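Local coordinates for B12-binding domain-containing protein (Kitasatospora setae, PDB 6WTE), which probably transfers methyl groups as a cobalamin-dependent radical SAM methylase by a non-radical route, carrying both cobalamin and a [4Fe-4S] cluster, at residues 227-232 and 346-351; 12-17 and 40-45. All blocks are in the same frame, centred on the assembly; numbering follows the deposited sequence.

Contact 1 of 2, residues 227-232 and 346-351. With SF4 (iron/sulfur cluster), chain C; EDO (1,2-ethanediol), chain L.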
loop_
_atom_site.group_PDB
_atom_site.type_symbol
_atom_site.label_atom_id
_atom_site.label_comp_id
_atom_site.label_asym_id
_atom_site.label_seq_id
_atom_site.Cartn_x
_atom_site.Cartn_y
_atom_site.Cartn_z
ATOM N N CYS A 227 4.475 3.578 -11.031
ATOM C CA CYS A 227 5.922 3.497 -10.872
ATOM C C CYS A 227 6.509 2.883 -12.128
ATOM O O CYS A 227 6.042 1.831 -12.575
ATOM C CB CYS A 227 6.333 2.655 -9.659
ATOM S SG CYS A 227 8.154 2.661 -9.416
ATOM N N ALA A 228 7.539 3.521 -12.673
ATOM C CA ALA A 228 8.165 3.053 -13.903
ATOM C C ALA A 228 9.319 2.087 -13.671
ATOM O O ALA A 228 9.858 1.557 -14.648
ATOM C CB ALA A 228 8.653 4.243 -14.736
ATOM N N TYR A 229 9.709 1.832 -12.425
ATOM C CA TYR A 229 10.764 0.856 -12.171
ATOM C C TYR A 229 10.148 -0.548 -12.120
ATOM O O TYR A 229 8.978 -0.752 -12.452
ATOM C CB TYR A 229 11.542 1.225 -10.910
ATOM C CG TYR A 229 12.461 2.420 -11.105
ATOM C CD1 TYR A 229 12.686 2.946 -12.370
ATOM C CD2 TYR A 229 13.102 3.014 -10.027
ATOM C CE1 TYR A 229 13.524 4.034 -12.558
ATOM C CE2 TYR A 229 13.940 4.103 -10.202
ATOM C CZ TYR A 229 14.147 4.608 -11.468
ATOM O OH TYR A 229 14.980 5.688 -11.653
ATOM N N ARG A 230 10.935 -1.549 -11.733
ATOM C CA ARG A 230 10.449 -2.928 -11.782
ATOM C C ARG A 230 11.135 -3.756 -10.699
ATOM O O ARG A 230 11.686 -4.832 -10.955
ATOM C CB ARG A 230 10.668 -3.525 -13.173
ATOM C CG ARG A 230 9.867 -4.795 -13.465
ATOM C CD ARG A 230 8.367 -4.542 -13.455
ATOM N NE ARG A 230 7.931 -3.660 -14.537
ATOM C CZ ARG A 230 7.542 -4.087 -15.736
ATOM N NH1 ARG A 230 7.540 -5.382 -16.012
ATOM N NH2 ARG A 230 7.157 -3.218 -16.659
ATOM N N CYS A 231 11.113 -3.253 -9.469
ATOM C CA CYS A 231 11.790 -3.933 -8.375
ATOM C C CYS A 231 11.187 -5.316 -8.158
ATOM O O CYS A 231 9.966 -5.495 -8.200
ATOM C CB CYS A 231 11.709 -3.095 -7.098
ATOM S SG CYS A 231 12.562 -1.501 -7.251
ATOM N N SER A 232 12.056 -6.300 -7.920
ATOM C CA SER A 232 11.614 -7.688 -8.015
ATOM C C SER A 232 10.605 -8.056 -6.935
ATOM O O SER A 232 9.824 -8.996 -7.129
ATOM C CB SER A 232 12.817 -8.634 -7.960
ATOM O OG SER A 232 13.393 -8.656 -6.669
ATOM N N LYS A 346 16.513 -4.281 -6.797
ATOM C CA LYS A 346 16.086 -2.881 -6.879
ATOM C C LYS A 346 16.541 -2.356 -8.234
ATOM O O LYS A 346 17.633 -1.799 -8.374
ATOM C CB LYS A 346 16.659 -2.071 -5.720
ATOM C CG LYS A 346 16.162 -2.515 -4.343
ATOM C CD LYS A 346 14.660 -2.304 -4.192
ATOM C CE LYS A 346 14.307 -0.819 -4.222
ATOM N NZ LYS A 346 14.769 -0.081 -2.999
ATOM N N VAL A 347 15.712 -2.570 -9.260
ATOM C CA VAL A 347 16.128 -2.319 -10.632
ATOM C C VAL A 347 15.068 -1.529 -11.388
ATOM O O VAL A 347 13.881 -1.538 -11.047
ATOM C CB VAL A 347 16.404 -3.624 -11.382
ATOM C CG1 VAL A 347 17.469 -4.434 -10.675
ATOM C CG2 VAL A 347 15.099 -4.395 -11.463
ATOM N N THR A 348 15.519 -0.883 -12.461
ATOM C CA THR A 348 14.640 -0.280 -13.449
ATOM C C THR A 348 14.037 -1.360 -14.344
ATOM O O THR A 348 14.319 -2.552 -14.204
ATOM C CB THR A 348 15.401 0.716 -14.321
ATOM O OG1 THR A 348 16.255 -0.008 -15.218
ATOM C CG2 THR A 348 16.245 1.659 -13.473
ATOM N N GLU A 349 13.216 -0.922 -15.306
ATOM C CA GLU A 349 12.662 -1.837 -16.301
ATOM C C GLU A 349 13.740 -2.433 -17.191
ATOM O O GLU A 349 13.538 -3.511 -17.761
ATOM C CB GLU A 349 11.631 -1.122 -17.168
ATOM C CG GLU A 349 10.212 -1.239 -16.669
ATOM C CD GLU A 349 9.225 -0.590 -17.613
ATOM O OE1 GLU A 349 9.670 -0.017 -18.632
ATOM O OE2 GLU A 349 8.009 -0.659 -17.341
ATOM N N LYS A 350 14.860 -1.734 -17.360
ATOM C CA LYS A 350 15.979 -2.259 -18.131
ATOM C C LYS A 350 16.805 -3.269 -17.345
ATOM O O LYS A 350 17.653 -3.944 -17.938
ATOM C CB LYS A 350 16.887 -1.112 -18.586
ATOM C CG LYS A 350 16.154 0.136 -19.067
ATOM C CD LYS A 350 15.325 -0.112 -20.316
ATOM C CE LYS A 350 16.212 -0.244 -21.548
ATOM N NZ LYS A 350 15.421 -0.383 -22.802
ATOM N N GLY A 351 16.574 -3.397 -16.038
ATOM C CA GLY A 351 17.251 -4.382 -15.219
ATOM C C GLY A 351 18.465 -3.879 -14.466
ATOM O O GLY A 351 19.094 -4.664 -13.744
HETATM FE FE1 SF4 C . 10.781 -0.172 -6.738
HETATM FE FE2 SF4 C . 8.738 1.361 -7.749
HETATM FE FE3 SF4 C . 9.468 1.671 -5.157
HETATM FE FE4 SF4 C . 8.208 -0.592 -5.930
HETATM S S1 SF4 C . 7.333 1.509 -5.947
HETATM S S2 SF4 C . 10.041 -0.453 -4.590
HETATM S S3 SF4 C . 9.032 -0.879 -8.040
HETATM S S4 SF4 C . 10.773 2.085 -6.990
HETATM C C1 EDO L . 7.643 -9.124 -16.351
HETATM O O1 EDO L . 8.220 -10.378 -16.732
HETATM C C2 EDO L . 8.098 -8.776 -14.941
HETATM O O2 EDO L . 8.783 -7.519 -14.977
HETATM O O HOH W 1 12.318 1.804 -15.769
HETATM O O HOH W 2 7.406 -0.495 -14.484
#

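Contact 2 of 2, residues 12-17 and 40-45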
loop_
_atom_site.group_PDB
_atom_site.type_symbol
_atom_site.label_atom_id
_atom_site.label_comp_id
_atom_site.label_asym_id
_atom_site.label_seq_id
_atom_site.Cartn_x
_atom_site.Cartn_y
_atom_site.Cartn_z
ATOM N N LYS A 12 -10.867 -2.864 8.506
ATOM C CA LYS A 12 -11.056 -2.897 9.950
ATOM C C LYS A 12 -9.752 -2.713 10.718
ATOM O O LYS A 12 -9.727 -2.917 11.935
ATOM C CB LYS A 12 -11.749 -4.198 10.361
ATOM C CG LYS A 12 -13.174 -4.318 9.819
ATOM C CD LYS A 12 -13.921 -5.491 10.430
ATOM C CE LYS A 12 -13.256 -6.818 10.107
ATOM N NZ LYS A 12 -14.113 -7.960 10.540
ATOM N N VAL A 13 -8.677 -2.314 10.047
ATOM C CA VAL A 13 -7.384 -2.158 10.704
ATOM C C VAL A 13 -7.375 -0.879 11.531
ATOM O O VAL A 13 -7.709 0.202 11.033
ATOM C CB VAL A 13 -6.244 -2.146 9.674
ATOM C CG1 VAL A 13 -4.934 -1.726 10.336
ATOM C CG2 VAL A 13 -6.090 -3.521 9.033
ATOM N N HIS A 14 -6.976 -1.001 12.794
ATOM C CA HIS A 14 -6.580 0.141 13.599
ATOM C C HIS A 14 -5.104 0.009 13.967
ATOM O O HIS A 14 -4.615 -1.105 14.175
ATOM C CB HIS A 14 -7.421 0.267 14.873
ATOM C CG HIS A 14 -8.840 0.677 14.623
ATOM N ND1 HIS A 14 -9.519 1.549 15.446
ATOM C CD2 HIS A 14 -9.709 0.331 13.643
ATOM C CE1 HIS A 14 -10.744 1.724 14.985
ATOM N NE2 HIS A 14 -10.886 0.995 13.892
ATOM N N PRO A 15 -4.359 1.123 14.058
ATOM C CA PRO A 15 -4.783 2.521 13.888
ATOM C C PRO A 15 -5.342 2.815 12.498
ATOM O O PRO A 15 -4.839 2.294 11.503
ATOM C CB PRO A 15 -3.496 3.317 14.142
ATOM C CG PRO A 15 -2.387 2.347 13.964
ATOM C CD PRO A 15 -2.926 1.024 14.391
ATOM N N PRO A 16 -6.389 3.632 12.447
ATOM C CA PRO A 16 -7.176 3.757 11.216
ATOM C C PRO A 16 -6.536 4.692 10.205
ATOM O O PRO A 16 -5.967 5.731 10.553
ATOM C CB PRO A 16 -8.512 4.315 11.718
ATOM C CG PRO A 16 -8.127 5.126 12.917
ATOM C CD PRO A 16 -6.975 4.396 13.564
ATOM N N ILE A 17 -6.648 4.311 8.934
ATOM C CA ILE A 17 -6.127 5.083 7.811
ATOM C C ILE A 17 -7.295 5.404 6.891
ATOM O O ILE A 17 -8.002 4.492 6.446
ATOM C CB ILE A 17 -5.035 4.309 7.050
ATOM C CG1 ILE A 17 -3.789 4.135 7.926
ATOM C CG2 ILE A 17 -4.730 4.983 5.719
ATOM C CD1 ILE A 17 -3.235 5.441 8.468
ATOM N N ASP A 40 -18.553 3.671 5.809
ATOM C CA ASP A 40 -17.208 3.409 6.311
ATOM C C ASP A 40 -17.316 2.542 7.562
ATOM O O ASP A 40 -17.801 2.999 8.603
ATOM C CB ASP A 40 -16.477 4.719 6.597
ATOM C CG ASP A 40 -15.003 4.515 6.855
ATOM O OD1 ASP A 40 -14.580 3.352 6.977
ATOM O OD2 ASP A 40 -14.267 5.519 6.920
ATOM N N LEU A 41 -16.858 1.295 7.459
ATOM C CA LEU A 41 -16.994 0.337 8.549
ATOM C C LEU A 41 -15.822 0.361 9.517
ATOM O O LEU A 41 -15.861 -0.354 10.527
ATOM C CB LEU A 41 -17.166 -1.079 7.982
ATOM C CG LEU A 41 -18.318 -1.250 6.987
ATOM C CD1 LEU A 41 -18.403 -2.684 6.473
ATOM C CD2 LEU A 41 -19.643 -0.828 7.609
ATOM N N THR A 42 -14.800 1.180 9.251
ATOM C CA THR A 42 -13.612 1.194 10.105
ATOM C C THR A 42 -13.963 1.553 11.544
ATOM O O THR A 42 -13.452 0.939 12.487
ATOM C CB THR A 42 -12.581 2.170 9.541
ATOM O OG1 THR A 42 -12.241 1.768 8.210
ATOM C CG2 THR A 42 -11.311 2.203 10.405
ATOM N N PHE A 43 -14.843 2.534 11.735
ATOM C CA PHE A 43 -15.267 2.928 13.070
ATOM C C PHE A 43 -16.529 2.196 13.515
ATOM O O PHE A 43 -17.171 2.610 14.487
ATOM C CB PHE A 43 -15.480 4.445 13.127
ATOM C CG PHE A 43 -14.356 5.240 12.515
ATOM C CD1 PHE A 43 -13.072 5.162 13.023
ATOM C CD2 PHE A 43 -14.590 6.068 11.428
ATOM C CE1 PHE A 43 -12.030 5.896 12.455
ATOM C CE2 PHE A 43 -13.559 6.804 10.862
ATOM C CZ PHE A 43 -12.278 6.717 11.376
ATOM N N ARG A 44 -16.894 1.115 12.829
ATOM C CA ARG A 44 -18.016 0.264 13.207
ATOM C C ARG A 44 -17.589 -1.198 13.232
ATOM O O ARG A 44 -18.366 -2.098 12.897
ATOM C CB ARG A 44 -19.195 0.469 12.257
ATOM C CG ARG A 44 -19.707 1.903 12.176
ATOM C CD ARG A 44 -20.450 2.316 13.440
ATOM N NE ARG A 44 -21.608 1.467 13.709
ATOM C CZ ARG A 44 -22.839 1.727 13.276
ATOM N NH1 ARG A 44 -23.073 2.811 12.547
ATOM N NH2 ARG A 44 -23.839 0.901 13.563
ATOM N N ARG A 45 -16.341 -1.453 13.649
ATOM C CA ARG A 45 -15.787 -2.805 13.600
ATOM C C ARG A 45 -16.639 -3.796 14.373
ATOM O O ARG A 45 -16.772 -4.959 13.974
ATOM C CB ARG A 45 -14.368 -2.825 14.173
ATOM C CG ARG A 45 -13.365 -2.005 13.431
ATOM C CD ARG A 45 -11.951 -2.372 13.863
ATOM N NE ARG A 45 -11.632 -1.999 15.241
ATOM C CZ ARG A 45 -10.475 -2.279 15.833
ATOM N NH1 ARG A 45 -10.255 -1.907 17.086
ATOM N NH2 ARG A 45 -9.530 -2.937 15.170
HETATM O O HOH W 3 -9.909 2.557 6.960
#

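Contact 1 of 2, residues 227-232 and 346-351
Arg230 and Glu349 meet where the cluster-binding loop of the radical SAM core, the CxxxCxxC motif after strand 224-225, lies against the loop that follows helix 339-342. Arg230 NH2 stands 2.8 Å from Glu349 OE2, a salt bridge with the guanidinium and carboxylate planes 87° apart. NH2 approaches OE2 from above the carboxylate plane, and the N-H...O angle of 133° shows a bent bond. Bends at chi2 and chi3 of Arg230 fold its chain back toward Glu349, whose OE2 also pairs with Arg243. Water 2 accepts from Arg230 NE and lies near Tyr229 O and Glu349 OE2, while NH1 binds a 1,2-ethanediol probably left from crystallisation.

The Tyr229 ring takes Thr348 CG2 over one face, 4.1 Å from its centroid: a CH-pi contact displaced toward the rim. Thr348 presents its methyl because CG2 lies anti to the carbonyl carbon while OG1 (chi1 73°) sits between N and C. The backbones are joined directly by Arg230 N, which donates to Val347 O at 3.0 Å, and through water 1, which bridges Ala228 O and Glu349 N.

At the cluster, Cys227 SG binds the iron FE2 at 2.2 Å and Cys231 SG the iron FE1 at 2.3 Å; Cys234 is also a cluster ligand. Lys346 bends at three successive torsions, and its ammonium reaches Asp335, Tyr355 and Gln310. That curl brings its aliphatic part alongside the second thiolate, with Lys346 CE 3.6 Å from Cys231 SG.

Contact 2 of 2, residues 12-17 and 40-45
The guanidinium of Arg45 lies flat on the His14 ring, centres 3.6 Å apart and planes 15° from parallel, the two side chains arriving from opposite directions. Arg45 NE sits over the rim of the ring rather than its middle. While its face carries this stack, the imidazole uses its edge for a hydrogen bond: His14 NE2 donates to Thr42 O at 2.9 Å, nearly straight at 171° and within the ring plane. Stack and bond together would fix the ring's rotation. Arg45 is anchored in turn, since its NH2 donates to Lys12 O at 3.2 Å.

These loops follow strands 4-9 and 35-40, neighbouring parallel strands in the Rossmann-like sheet of the B12-binding domain, and Val13, Pro15 and Ile17 touch the cobalamin. A cis peptide joins His14 to Pro15, between the stacked ring and Pro16. Pro16 CB packs 3.7 Å from Thr42 CG2 and 3.9 Å from Phe43 CE1, and Phe43 also meets the ring of Tyr212.

In the next shell, Thr42 OG1 bonds to Asn11 O and to water 3, which also donates to Ile17 O. Asp40 sets the turn that presents Thr42: its OD1 accepts from Thr42 N at 3.2 Å in an Asx turn, and also from Asn9 ND2.

From the N terminus, strand 4-9 leads into 12-17; helix 20-31 and strand 35-40 follow, and the chain returns at 40-45, so contact 2 closes a short beta-alpha-beta loop with 22 residues between its segments. It ties together two loops beyond adjacent parallel strands of the B12-binding domain. Contact 1 opens much later, at 227-232, and closes only at 346-351, spanning 113 residues that include several strands and helices of the radical SAM core. The two loops run in series, neither nesting nor crossing. The centres of contact 1 and contact 2 lie about 34 Å apart, on opposite sides of the chain's centre; their nearest atoms are about 19 Å apart, so the two do not touch.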